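Local coordinates for UDP-N-acetylglucosamine--peptide N-acetylglucosaminyltransferase stabilizing protein GtfB (Streptococcus gordonii, PDB 5E9T), which forms a complex with the glycosyltransferase GtfA that attaches the first GlcNAc from UDP-GlcNAc to the serine-rich adhesin GspB, and binds that substrate for accessory Sec export, at residues L4-N9 against L199-L204; I194-L199 against D216-Q221; V205-T210 against S239-Q244; P249-Y254 against F269-Y274. All coordinates share one frame; numbering follows the deposited sequence.

How the contacts relate
All four contacts belong to one parallel sheet with the helices that flank it, and they illustrate how neighbouring strands and helices of such a domain are joined. Contacts 1 and 2 adjoin, their centres about 8 Å apart; they share Leu199, and Leu4 N is bonded to Leu195 O at 2.8 Å. Contact 3 continues helix 201-207 from contact 1, and is tied to contact 2, about 12 Å away between centres, by the salt bridge Asp216 OD1 to Arg242 NH2. Contact 4 lies at the edge strand 269-270, about 22 Å from contact 3 between centres; Gln221 NE2 and Tyr274 OH, 2.7 Å apart, bond it to contact 2.

Contact 1: L4-N9 against L199-L204; sequences LFDYYN and LAYSFL
Two first torsions set up the meeting of Asp6 and Ser202: CG of Asp6 lies beside its own backbone N and opposite the carbonyl carbon (chi1 -79°), while OG of Ser202 is tucked between its backbone N and carbonyl carbon (chi1 80°). The carboxylate, carried on the turn just after strand 2-5, then faces the first turn of helix 201-207 and uses both oxygens. OD1 of Asp6 receives the backbone N of Ser202 on its syn side at 3.2 Å, the N-H...O angle nearly straight (167°) but the donor somewhat out of the carboxylate plane. OD2 of Asp6 takes the hydroxyl OG of Ser202 at 2.7 Å, this time from well above the plane. Two bonds from one residue thus fix the rotation of the carboxylate. Ala200, at the N-cap, lies with CB beside OD1 of Asp6. A second, apolar touch comes from Leu4, whose CD2 reaches the backbone of Ser202, 3.7 Å from its O; Ile180 of helix 176-186 also packs on this leucine. The backbone N of Asp6 is in turn held by Asn197 OD1, which helps to place the aspartate. A carboxylate set against the amino end of a helix, with an amide and a hydroxyl both donating to it, would probably be stabilised in its ionised form.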
loop_
_atom_site.group_PDB
_atom_site.type_symbol
_atom_site.label_atom_id
_atom_site.label_comp_id
_atom_site.label_asym_id
_atom_site.label_seq_id
_atom_site.Cartn_x
_atom_site.Cartn_y
_atom_site.Cartn_z
ATOM N N LEU B 4 -25.524 29.335 27.681
ATOM C CA LEU B 4 -24.254 28.720 27.336
ATOM C C LEU B 4 -24.437 27.212 27.354
ATOM O O LEU B 4 -24.559 26.612 28.425
ATOM C CB LEU B 4 -23.192 29.161 28.325
ATOM C CG LEU B 4 -21.768 28.727 28.089
ATOM C CD1 LEU B 4 -21.106 29.608 27.058
ATOM C CD2 LEU B 4 -21.158 28.919 29.387
ATOM N N PHE B 5 -24.421 26.592 26.183
ATOM C CA PHE B 5 -24.671 25.165 26.075
ATOM C C PHE B 5 -23.396 24.451 25.657
ATOM O O PHE B 5 -22.711 24.886 24.725
ATOM C CB PHE B 5 -25.805 24.876 25.090
ATOM C CG PHE B 5 -27.085 25.604 25.407
ATOM C CD1 PHE B 5 -27.820 25.288 26.540
ATOM C CD2 PHE B 5 -27.562 26.592 24.562
ATOM C CE1 PHE B 5 -28.997 25.956 26.828
ATOM C CE2 PHE B 5 -28.740 27.257 24.845
ATOM C CZ PHE B 5 -29.457 26.938 25.979
ATOM N N ASP B 6 -23.069 23.370 26.367
ATOM C CA ASP B 6 -21.924 22.549 25.991
ATOM C C ASP B 6 -22.048 22.078 24.548
ATOM O O ASP B 6 -21.215 22.409 23.697
ATOM C CB ASP B 6 -21.790 21.362 26.944
ATOM C CG ASP B 6 -21.158 21.751 28.262
ATOM O OD1 ASP B 6 -19.939 22.024 28.271
ATOM O OD2 ASP B 6 -21.874 21.782 29.285
ATOM N N TYR B 7 -23.093 21.318 24.254
ATOM C CA TYR B 7 -23.312 20.760 22.932
ATOM C C TYR B 7 -24.564 21.349 22.309
ATOM O O TYR B 7 -25.446 21.870 22.995
ATOM C CB TYR B 7 -23.451 19.241 22.997
ATOM C CG TYR B 7 -22.252 18.577 23.601
ATOM C CD1 TYR B 7 -20.979 18.865 23.136
ATOM C CD2 TYR B 7 -22.384 17.682 24.650
ATOM C CE1 TYR B 7 -19.872 18.268 23.686
ATOM C CE2 TYR B 7 -21.281 17.080 25.208
ATOM C CZ TYR B 7 -20.027 17.376 24.722
ATOM O OH TYR B 7 -18.918 16.781 25.273
ATOM N N TYR B 8 -24.618 21.281 20.986
ATOM C CA TYR B 8 -25.854 21.515 20.262
ATOM C C TYR B 8 -26.476 20.176 19.896
ATOM O O TYR B 8 -25.816 19.318 19.303
ATOM C CB TYR B 8 -25.637 22.347 19.002
ATOM C CG TYR B 8 -26.917 22.452 18.217
ATOM C CD1 TYR B 8 -28.039 23.044 18.779
ATOM C CD2 TYR B 8 -27.023 21.927 16.940
ATOM C CE1 TYR B 8 -29.221 23.130 18.085
ATOM C CE2 TYR B 8 -28.207 22.009 16.233
ATOM C CZ TYR B 8 -29.304 22.613 16.810
ATOM O OH TYR B 8 -30.488 22.699 16.111
ATOM N N ASN B 9 -27.738 20.007 20.265
ATOM C CA ASN B 9 -28.543 18.836 19.937
ATOM C C ASN B 9 -29.990 19.236 20.193
ATOM O O ASN B 9 -30.273 20.386 20.546
ATOM C CB ASN B 9 -28.119 17.612 20.750
ATOM C CG ASN B 9 -28.134 17.870 22.237
ATOM O OD1 ASN B 9 -29.191 17.872 22.866
ATOM N ND2 ASN B 9 -26.959 18.098 22.810
ATOM N N LEU B 199 -22.909 19.943 33.215
ATOM C CA LEU B 199 -21.893 20.027 34.257
ATOM C C LEU B 199 -20.474 20.023 33.700
ATOM O O LEU B 199 -19.511 19.925 34.468
ATOM C CB LEU B 199 -22.084 18.895 35.267
ATOM C CG LEU B 199 -23.366 19.117 36.072
ATOM C CD1 LEU B 199 -23.574 18.045 37.128
ATOM C CD2 LEU B 199 -23.334 20.501 36.702
ATOM N N ALA B 200 -20.334 20.092 32.380
ATOM C CA ALA B 200 -19.058 20.269 31.700
ATOM C C ALA B 200 -18.656 21.739 31.733
ATOM O O ALA B 200 -19.095 22.485 32.615
ATOM C CB ALA B 200 -19.131 19.751 30.263
ATOM N N TYR B 201 -17.765 22.136 30.820
ATOM C CA TYR B 201 -17.198 23.486 30.808
ATOM C C TYR B 201 -18.253 24.574 30.988
ATOM O O TYR B 201 -17.995 25.594 31.641
ATOM C CB TYR B 201 -16.434 23.683 29.500
ATOM C CG TYR B 201 -15.632 22.454 29.146
ATOM C CD1 TYR B 201 -14.528 22.087 29.904
ATOM C CD2 TYR B 201 -15.999 21.639 28.085
ATOM C CE1 TYR B 201 -13.802 20.959 29.604
ATOM C CE2 TYR B 201 -15.276 20.506 27.776
ATOM C CZ TYR B 201 -14.178 20.171 28.539
ATOM O OH TYR B 201 -13.452 19.043 28.237
ATOM N N SER B 202 -19.443 24.383 30.408
ATOM C CA SER B 202 -20.523 25.360 30.555
ATOM C C SER B 202 -20.852 25.613 32.013
ATOM O O SER B 202 -21.443 26.649 32.356
ATOM C CB SER B 202 -21.792 24.875 29.861
ATOM O OG SER B 202 -22.454 23.948 30.705
ATOM N N PHE B 203 -20.610 24.623 32.865
ATOM C CA PHE B 203 -20.735 24.898 34.279
ATOM C C PHE B 203 -19.461 25.550 34.803
ATOM O O PHE B 203 -19.501 26.619 35.425
ATOM C CB PHE B 203 -21.078 23.617 35.025
ATOM C CG PHE B 203 -20.871 23.725 36.482
ATOM C CD1 PHE B 203 -21.104 24.917 37.174
ATOM C CD2 PHE B 203 -20.398 22.651 37.163
ATOM C CE1 PHE B 203 -20.862 24.992 38.516
ATOM C CE2 PHE B 203 -20.170 22.734 38.465
ATOM C CZ PHE B 203 -20.404 23.884 39.159
ATOM N N LEU B 204 -18.310 24.947 34.511
ATOM C CA LEU B 204 -17.059 25.456 35.059
ATOM C C LEU B 204 -16.783 26.908 34.664
ATOM O O LEU B 204 -15.994 27.581 35.334
ATOM C CB LEU B 204 -15.893 24.564 34.635
ATOM C CG LEU B 204 -16.063 23.068 34.911
ATOM C CD1 LEU B 204 -15.261 22.268 33.911
ATOM C CD2 LEU B 204 -15.651 22.701 36.329
#

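Contact 2: I194-L199 against D216-Q221; sequences ILFNSL and DILFWQ
Leu195 and Phe196 pair with Ile217 and Leu218 as neighbouring parallel strands, the outer members of a beta-alpha-beta unit whose helix is 201-207. Phe196 N donates to Ile217 O at 3.0 Å, and Phe219 N to Phe196 O at 2.8 Å, in the alternating pattern of a parallel sheet. Leu218 can be followed outward. Its CB sits 3.4 Å from CE2 of Phe196, CG stays near the same ring atom, CD1 packs over the backbone of the other segment, near Phe196 O and Ser198 N, and CD2 meets CD2 of Leu199. The Phe196 ring is swung over the neighbouring strand by a chi1 of 54°, so that Ile217 O and Leu218 CA lie under one face while Asp216 CB comes at the edge. Residues of helix 201-207, among them Phe203, also pack against this ring. On the other side of the sheet, Leu195 brings CD2 to the edge of the Phe219 ring, near CE1 and CZ. Asp216 OD1 accepts from Ile194 N at 2.8 Å, from above the carboxylate plane; Ser206 and Arg242 are further partners of this carboxylate. Beyond the strands, Leu199 crosses Trp220 at about a right angle, with Leu199 CD1 3.6 Å from Trp220 CZ3.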
loop_
_atom_site.group_PDB
_atom_site.type_symbol
_atom_site.label_atom_id
_atom_site.label_comp_id
_atom_site.label_asym_id
_atom_site.label_seq_id
_atom_site.Cartn_x
_atom_site.Cartn_y
_atom_site.Cartn_z
ATOM N N ILE B 194 -26.424 33.216 33.622
ATOM C CA ILE B 194 -25.907 32.234 32.691
ATOM C C ILE B 194 -26.816 31.023 32.815
ATOM O O ILE B 194 -26.816 30.347 33.849
ATOM C CB ILE B 194 -24.446 31.874 32.995
ATOM C CG1 ILE B 194 -23.533 33.083 32.767
ATOM C CG2 ILE B 194 -24.003 30.684 32.160
ATOM C CD1 ILE B 194 -22.085 32.832 33.126
ATOM N N LEU B 195 -27.603 30.746 31.788
ATOM C CA LEU B 195 -28.377 29.515 31.772
ATOM C C LEU B 195 -27.614 28.505 30.936
ATOM O O LEU B 195 -27.266 28.781 29.783
ATOM C CB LEU B 195 -29.783 29.724 31.229
ATOM C CG LEU B 195 -30.475 30.818 32.002
ATOM C CD1 LEU B 195 -30.646 31.791 30.910
ATOM C CD2 LEU B 195 -31.829 30.453 32.579
ATOM N N PHE B 196 -27.344 27.346 31.524
ATOM C CA PHE B 196 -26.528 26.334 30.878
ATOM C C PHE B 196 -27.123 24.958 31.137
ATOM O O PHE B 196 -27.861 24.746 32.102
ATOM C CB PHE B 196 -25.073 26.403 31.354
ATOM C CG PHE B 196 -24.914 26.347 32.835
ATOM C CD1 PHE B 196 -25.017 27.496 33.598
ATOM C CD2 PHE B 196 -24.642 25.147 33.465
ATOM C CE1 PHE B 196 -24.863 27.445 34.961
ATOM C CE2 PHE B 196 -24.482 25.090 34.829
ATOM C CZ PHE B 196 -24.595 26.238 35.579
ATOM N N ASN B 197 -26.836 24.037 30.217
ATOM C CA ASN B 197 -27.454 22.718 30.198
ATOM C C ASN B 197 -26.600 21.563 30.722
ATOM O O ASN B 197 -27.065 20.420 30.664
ATOM C CB ASN B 197 -27.918 22.393 28.775
ATOM C CG ASN B 197 -26.783 22.391 27.791
ATOM O OD1 ASN B 197 -25.801 23.106 27.972
ATOM N ND2 ASN B 197 -26.907 21.595 26.738
ATOM N N SER B 198 -25.366 21.780 31.192
ATOM C CA SER B 198 -24.590 20.623 31.632
ATOM C C SER B 198 -23.559 20.988 32.695
ATOM O O SER B 198 -23.339 22.158 33.017
ATOM C CB SER B 198 -23.885 19.945 30.452
ATOM O OG SER B 198 -23.100 18.851 30.894
ATOM N N LEU B 199 -22.909 19.943 33.215
ATOM C CA LEU B 199 -21.893 20.027 34.257
ATOM C C LEU B 199 -20.474 20.023 33.700
ATOM O O LEU B 199 -19.511 19.925 34.468
ATOM C CB LEU B 199 -22.084 18.895 35.267
ATOM C CG LEU B 199 -23.366 19.117 36.072
ATOM C CD1 LEU B 199 -23.574 18.045 37.128
ATOM C CD2 LEU B 199 -23.334 20.501 36.702
ATOM N N ASP B 216 -26.972 32.142 38.167
ATOM C CA ASP B 216 -27.102 31.368 36.953
ATOM C C ASP B 216 -27.935 30.128 37.241
ATOM O O ASP B 216 -28.036 29.675 38.383
ATOM C CB ASP B 216 -25.716 30.983 36.427
ATOM C CG ASP B 216 -24.738 32.138 36.451
ATOM O OD1 ASP B 216 -25.133 33.251 36.055
ATOM O OD2 ASP B 216 -23.577 31.932 36.865
ATOM N N ILE B 217 -28.548 29.586 36.197
ATOM C CA ILE B 217 -29.394 28.412 36.323
ATOM C C ILE B 217 -28.821 27.301 35.461
ATOM O O ILE B 217 -28.356 27.542 34.340
ATOM C CB ILE B 217 -30.853 28.704 35.929
ATOM C CG1 ILE B 217 -31.265 30.072 36.431
ATOM C CG2 ILE B 217 -31.786 27.635 36.478
ATOM C CD1 ILE B 217 -32.628 30.391 36.044
ATOM N N LEU B 218 -28.856 26.086 35.991
ATOM C CA LEU B 218 -28.469 24.895 35.253
ATOM C C LEU B 218 -29.722 24.085 34.964
ATOM O O LEU B 218 -30.424 23.669 35.892
ATOM C CB LEU B 218 -27.460 24.053 36.031
ATOM C CG LEU B 218 -27.447 22.583 35.633
ATOM C CD1 LEU B 218 -26.923 22.373 34.204
ATOM C CD2 LEU B 218 -26.632 21.783 36.632
ATOM N N PHE B 219 -29.994 23.860 33.685
ATOM C CA PHE B 219 -31.073 22.971 33.281
ATOM C C PHE B 219 -30.453 21.600 33.081
ATOM O O PHE B 219 -29.734 21.374 32.103
ATOM C CB PHE B 219 -31.740 23.453 31.998
ATOM C CG PHE B 219 -32.285 24.843 32.081
ATOM C CD1 PHE B 219 -31.435 25.929 32.178
ATOM C CD2 PHE B 219 -33.648 25.065 32.038
ATOM C CE1 PHE B 219 -31.927 27.198 32.249
ATOM C CE2 PHE B 219 -34.151 26.344 32.102
ATOM C CZ PHE B 219 -33.287 27.413 32.209
ATOM N N TRP B 220 -30.746 20.679 33.989
ATOM C CA TRP B 220 -30.093 19.379 33.983
ATOM C C TRP B 220 -30.944 18.418 33.166
ATOM O O TRP B 220 -32.067 18.082 33.556
ATOM C CB TRP B 220 -29.883 18.864 35.400
ATOM C CG TRP B 220 -29.466 17.453 35.374
ATOM C CD1 TRP B 220 -30.264 16.369 35.543
ATOM C CD2 TRP B 220 -28.150 16.950 35.112
ATOM N NE1 TRP B 220 -29.532 15.224 35.410
ATOM C CE2 TRP B 220 -28.228 15.548 35.158
ATOM C CE3 TRP B 220 -26.913 17.549 34.856
ATOM C CZ2 TRP B 220 -27.120 14.729 34.961
ATOM C CZ3 TRP B 220 -25.811 16.735 34.657
ATOM C CH2 TRP B 220 -25.923 15.340 34.710
ATOM N N GLN B 221 -30.427 18.020 32.004
ATOM C CA GLN B 221 -31.179 17.216 31.057
ATOM C C GLN B 221 -30.797 15.739 30.997
ATOM O O GLN B 221 -31.458 14.986 30.274
ATOM C CB GLN B 221 -31.053 17.850 29.668
ATOM C CG GLN B 221 -31.111 19.369 29.759
ATOM C CD GLN B 221 -31.365 20.043 28.433
ATOM O OE1 GLN B 221 -30.464 20.644 27.848
ATOM N NE2 GLN B 221 -32.602 19.960 27.956
#

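Contact 3: V205-T210 against S239-Q244; sequences VSHSLT and SQLRTQ
Arg242 lays its aliphatic stem against Leu209 in the van der Waals part of this contact. The stem runs past the end of helix 201-207, with CD of Arg242 3.6 Å from CB of Leu209 and 3.4 Å from Leu209 O. Farther out, Leu241 CD2 touches both His207 CD2 (3.8 Å) and Thr210 OG1 (3.6 Å). The methyl CG2 of Thr210 rests against Gln240 O, and the methyl of Thr243 against Ser206.

No hydrogen bond joins the two segments directly; Ser206 and Arg242 find their polar partners outside them. Thr210 OG1 turns back to His207 O at 3.1 Å, coming from above the carbonyl plane, and so fastens the turn that follows the helix. Bent at chi3 (45°), Arg242 brings NH2 to a salt bridge with Asp216 OD1, with Leu191 O as a second acceptor for NH2. Ser206 OG bonds OD2 of the same aspartate, which therefore links the two segments through a third residue and probably balances the buried arginine's charge.

Such a join, the carboxyl end of one connecting helix lying beside the loop that enters a later strand, here 243-247, belongs to a parallel alpha/beta sheet of the Rossmann-like kind.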
loop_
_atom_site.group_PDB
_atom_site.type_symbol
_atom_site.label_atom_id
_atom_site.label_comp_id
_atom_site.label_asym_id
_atom_site.label_seq_id
_atom_site.Cartn_x
_atom_site.Cartn_y
_atom_site.Cartn_z
ATOM N N VAL B 205 -17.419 27.426 33.616
ATOM C CA VAL B 205 -17.355 28.870 33.401
ATOM C C VAL B 205 -18.077 29.598 34.535
ATOM O O VAL B 205 -17.659 30.680 34.973
ATOM C CB VAL B 205 -17.951 29.231 32.033
ATOM C CG1 VAL B 205 -17.027 28.729 30.886
ATOM C CG2 VAL B 205 -19.344 28.693 31.971
ATOM N N SER B 206 -19.185 29.025 35.017
ATOM C CA SER B 206 -19.918 29.681 36.090
ATOM C C SER B 206 -19.203 29.498 37.417
ATOM O O SER B 206 -18.982 30.472 38.141
ATOM C CB SER B 206 -21.351 29.162 36.179
ATOM O OG SER B 206 -22.086 29.998 37.058
ATOM N N HIS B 207 -18.817 28.257 37.743
ATOM C CA HIS B 207 -18.125 27.988 39.003
ATOM C C HIS B 207 -16.887 28.861 39.185
ATOM O O HIS B 207 -16.502 29.162 40.320
ATOM C CB HIS B 207 -17.738 26.507 39.083
ATOM C CG HIS B 207 -16.683 26.211 40.104
ATOM N ND1 HIS B 207 -15.342 26.436 39.875
ATOM C CD2 HIS B 207 -16.771 25.711 41.359
ATOM C CE1 HIS B 207 -14.650 26.090 40.945
ATOM N NE2 HIS B 207 -15.492 25.644 41.859
ATOM N N SER B 208 -16.250 29.271 38.089
ATOM C CA SER B 208 -15.032 30.069 38.139
ATOM C C SER B 208 -15.285 31.571 38.069
ATOM O O SER B 208 -14.326 32.349 38.112
ATOM C CB SER B 208 -14.094 29.645 37.006
ATOM O OG SER B 208 -14.793 29.535 35.778
ATOM N N LEU B 209 -16.538 31.996 37.923
ATOM C CA LEU B 209 -16.896 33.409 37.916
ATOM C C LEU B 209 -17.427 33.915 39.257
ATOM O O LEU B 209 -17.930 35.042 39.317
ATOM C CB LEU B 209 -17.896 33.701 36.796
ATOM C CG LEU B 209 -17.236 34.375 35.587
ATOM C CD1 LEU B 209 -18.205 34.508 34.430
ATOM C CD2 LEU B 209 -16.678 35.735 35.980
ATOM N N THR B 210 -17.365 33.100 40.318
ATOM C CA THR B 210 -17.947 33.477 41.610
ATOM C C THR B 210 -17.527 34.873 42.060
ATOM O O THR B 210 -18.307 35.572 42.720
ATOM C CB THR B 210 -17.557 32.455 42.683
ATOM O OG1 THR B 210 -17.892 31.134 42.234
ATOM C CG2 THR B 210 -18.287 32.734 44.001
ATOM N N SER B 239 -22.754 27.359 49.154
ATOM C CA SER B 239 -23.770 28.398 49.099
ATOM C C SER B 239 -23.361 29.655 48.336
ATOM O O SER B 239 -24.219 30.513 48.096
ATOM C CB SER B 239 -24.176 28.805 50.521
ATOM O OG SER B 239 -23.369 29.872 50.983
ATOM N N GLN B 240 -22.096 29.792 47.944
ATOM C CA GLN B 240 -21.615 31.022 47.328
ATOM C C GLN B 240 -21.606 30.999 45.806
ATOM O O GLN B 240 -21.406 32.056 45.195
ATOM C CB GLN B 240 -20.203 31.351 47.824
ATOM C CG GLN B 240 -20.133 32.036 49.182
ATOM C CD GLN B 240 -18.930 31.603 49.967
ATOM O OE1 GLN B 240 -17.801 31.912 49.601
ATOM N NE2 GLN B 240 -19.157 30.882 51.057
ATOM N N LEU B 241 -21.807 29.842 45.178
ATOM C CA LEU B 241 -21.595 29.743 43.739
ATOM C C LEU B 241 -22.663 30.521 42.978
ATOM O O LEU B 241 -23.786 30.711 43.454
ATOM C CB LEU B 241 -21.588 28.280 43.300
ATOM C CG LEU B 241 -20.423 27.433 43.823
ATOM C CD1 LEU B 241 -20.600 25.977 43.427
ATOM C CD2 LEU B 241 -19.089 27.972 43.318
ATOM N N ARG B 242 -22.299 30.982 41.778
ATOM C CA ARG B 242 -23.222 31.793 40.993
ATOM C C ARG B 242 -24.505 31.040 40.677
ATOM O O ARG B 242 -25.575 31.648 40.591
ATOM C CB ARG B 242 -22.552 32.267 39.704
ATOM C CG ARG B 242 -21.572 33.406 39.900
ATOM C CD ARG B 242 -21.030 33.860 38.562
ATOM N NE ARG B 242 -22.094 33.992 37.572
ATOM C CZ ARG B 242 -22.344 35.104 36.890
ATOM N NH1 ARG B 242 -21.596 36.179 37.081
ATOM N NH2 ARG B 242 -23.335 35.137 36.008
ATOM N N THR B 243 -24.433 29.727 40.528
ATOM C CA THR B 243 -25.604 28.910 40.231
ATOM C C THR B 243 -26.056 28.222 41.513
ATOM O O THR B 243 -25.325 27.396 42.070
ATOM C CB THR B 243 -25.285 27.902 39.130
ATOM O OG1 THR B 243 -24.618 26.762 39.684
ATOM C CG2 THR B 243 -24.379 28.545 38.147
ATOM N N GLN B 244 -27.201 28.657 42.043
ATOM C CA GLN B 244 -27.896 27.982 43.134
ATOM C C GLN B 244 -29.146 27.215 42.696
ATOM O O GLN B 244 -29.898 26.740 43.556
ATOM C CB GLN B 244 -28.227 28.983 44.242
ATOM C CG GLN B 244 -26.999 29.339 45.072
ATOM C CD GLN B 244 -26.748 28.340 46.185
ATOM O OE1 GLN B 244 -27.683 27.875 46.832
ATOM N NE2 GLN B 244 -25.486 27.984 46.394
#

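Contact 4: P249-Y254 against F269-Y274; sequences PDLATY and FLHLGY
His271 meets the face of the Tyr254 ring with its CB and not with its own ring. The setting is the beta-alpha-beta unit of strand 243-247, helix 251-260 and strand 269-270. His271 CB stands 3.5 Å from the Tyr254 centroid, 20° off the ring normal, a CH-pi contact; the two rings themselves are inclined at 49°. Because chi1 of Tyr254 is 177°, with CG opposite the backbone N, its ring extends across to strand 269-270. There its hydroxyl OH donates to Phe269 O at 3.2 Å, from above the carbonyl plane, and CE2 of Tyr254 packs on CB of Phe269. Just ahead of the N-cap Asp250, Pro249 packs its CB against CA of Gly273, and its own O is bonded to Asn430 ND2. Tyr274, whose OH bonds Gln221, crosses the proline obliquely and brings its ring carbon CZ to 3.4 Å from Pro249 CB.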
loop_
_atom_site.group_PDB
_atom_site.type_symbol
_atom_site.label_atom_id
_atom_site.label_comp_id
_atom_site.label_asym_id
_atom_site.label_seq_id
_atom_site.Cartn_x
_atom_site.Cartn_y
_atom_site.Cartn_z
ATOM N N PRO B 249 -36.261 19.448 33.722
ATOM C CA PRO B 249 -37.494 19.267 32.934
ATOM C C PRO B 249 -38.089 17.866 32.992
ATOM O O PRO B 249 -39.319 17.737 33.039
ATOM C CB PRO B 249 -37.046 19.651 31.520
ATOM C CG PRO B 249 -35.985 20.674 31.754
ATOM C CD PRO B 249 -35.235 20.193 32.971
ATOM N N ASP B 250 -37.280 16.808 32.999
ATOM C CA ASP B 250 -37.861 15.474 33.096
ATOM C C ASP B 250 -38.284 15.198 34.539
ATOM O O ASP B 250 -37.449 15.223 35.453
ATOM C CB ASP B 250 -36.908 14.394 32.592
ATOM C CG ASP B 250 -37.593 13.040 32.478
ATOM O OD1 ASP B 250 -38.838 13.014 32.347
ATOM O OD2 ASP B 250 -36.895 12.005 32.515
ATOM N N LEU B 251 -39.590 14.929 34.723
ATOM C CA LEU B 251 -40.175 14.641 36.038
ATOM C C LEU B 251 -39.550 13.434 36.671
ATOM O O LEU B 251 -39.145 13.461 37.839
ATOM C CB LEU B 251 -41.689 14.365 35.932
ATOM C CG LEU B 251 -42.508 15.663 35.849
ATOM C CD1 LEU B 251 -43.989 15.564 36.386
ATOM C CD2 LEU B 251 -41.722 16.511 36.620
ATOM N N ALA B 252 -39.567 12.341 35.923
ATOM C CA ALA B 252 -39.213 11.042 36.448
ATOM C C ALA B 252 -37.880 11.096 37.171
ATOM O O ALA B 252 -37.721 10.497 38.241
ATOM C CB ALA B 252 -39.195 10.045 35.290
ATOM N N THR B 253 -36.918 11.842 36.622
ATOM C CA THR B 253 -35.638 11.973 37.305
ATOM C C THR B 253 -35.695 13.023 38.409
ATOM O O THR B 253 -35.004 12.885 39.420
ATOM C CB THR B 253 -34.517 12.281 36.306
ATOM O OG1 THR B 253 -34.977 13.197 35.307
ATOM C CG2 THR B 253 -34.035 10.998 35.637
ATOM N N TYR B 254 -36.517 14.066 38.245
ATOM C CA TYR B 254 -36.715 15.034 39.326
ATOM C C TYR B 254 -37.111 14.335 40.620
ATOM O O TYR B 254 -36.682 14.731 41.710
ATOM C CB TYR B 254 -37.776 16.079 38.940
ATOM C CG TYR B 254 -38.114 17.088 40.036
ATOM C CD1 TYR B 254 -39.161 16.863 40.927
ATOM C CD2 TYR B 254 -37.385 18.267 40.174
ATOM C CE1 TYR B 254 -39.471 17.788 41.928
ATOM C CE2 TYR B 254 -37.688 19.195 41.173
ATOM C CZ TYR B 254 -38.730 18.949 42.043
ATOM O OH TYR B 254 -39.029 19.869 43.026
ATOM N N PHE B 269 -34.001 22.479 43.923
ATOM C CA PHE B 269 -34.477 21.797 42.729
ATOM C C PHE B 269 -35.799 22.420 42.328
ATOM O O PHE B 269 -36.831 22.194 42.963
ATOM C CB PHE B 269 -34.636 20.297 42.958
ATOM C CG PHE B 269 -33.343 19.571 43.103
ATOM C CD1 PHE B 269 -32.486 19.868 44.145
ATOM C CD2 PHE B 269 -32.985 18.586 42.206
ATOM C CE1 PHE B 269 -31.295 19.200 44.289
ATOM C CE2 PHE B 269 -31.796 17.914 42.348
ATOM C CZ PHE B 269 -30.947 18.220 43.390
ATOM N N LEU B 270 -35.761 23.189 41.265
ATOM C CA LEU B 270 -36.952 23.610 40.571
ATOM C C LEU B 270 -37.237 22.564 39.502
ATOM O O LEU B 270 -36.322 21.974 38.931
ATOM C CB LEU B 270 -36.726 24.995 39.969
ATOM C CG LEU B 270 -37.883 25.826 39.453
ATOM C CD1 LEU B 270 -37.354 27.137 38.955
ATOM C CD2 LEU B 270 -38.492 25.100 38.326
ATOM N N HIS B 271 -38.508 22.329 39.228
ATOM C CA HIS B 271 -38.876 21.448 38.134
ATOM C C HIS B 271 -39.738 22.148 37.079
ATOM O O HIS B 271 -40.627 22.928 37.424
ATOM C CB HIS B 271 -39.626 20.273 38.661
ATOM C CG HIS B 271 -40.676 19.818 37.711
ATOM N ND1 HIS B 271 -40.380 19.391 36.433
ATOM C CD2 HIS B 271 -42.022 19.804 37.825
ATOM C CE1 HIS B 271 -41.511 19.192 35.788
ATOM N NE2 HIS B 271 -42.516 19.376 36.627
ATOM N N LEU B 272 -39.511 21.796 35.806
ATOM C CA LEU B 272 -40.121 22.409 34.605
ATOM C C LEU B 272 -40.225 21.358 33.483
ATOM O O LEU B 272 -40.169 20.153 33.732
ATOM C CB LEU B 272 -39.309 23.671 34.266
ATOM C CG LEU B 272 -39.653 24.739 33.226
ATOM C CD1 LEU B 272 -39.641 24.241 31.893
ATOM C CD2 LEU B 272 -41.026 25.316 33.555
ATOM N N GLY B 273 -40.400 21.807 32.251
ATOM C CA GLY B 273 -40.658 20.953 31.111
ATOM C C GLY B 273 -40.233 21.704 29.869
ATOM O O GLY B 273 -39.408 22.611 29.937
ATOM N N TYR B 274 -40.727 21.284 28.709
ATOM C CA TYR B 274 -40.495 22.057 27.493
ATOM C C TYR B 274 -41.819 22.442 26.841
ATOM O O TYR B 274 -42.816 21.718 26.947
ATOM C CB TYR B 274 -39.621 21.285 26.492
ATOM C CG TYR B 274 -38.376 20.676 27.101
ATOM C CD1 TYR B 274 -37.200 21.407 27.228
ATOM C CD2 TYR B 274 -38.386 19.368 27.560
ATOM C CE1 TYR B 274 -36.066 20.843 27.793
ATOM C CE2 TYR B 274 -37.260 18.797 28.125
ATOM C CZ TYR B 274 -36.103 19.537 28.238
ATOM O OH TYR B 274 -34.979 18.972 28.800
#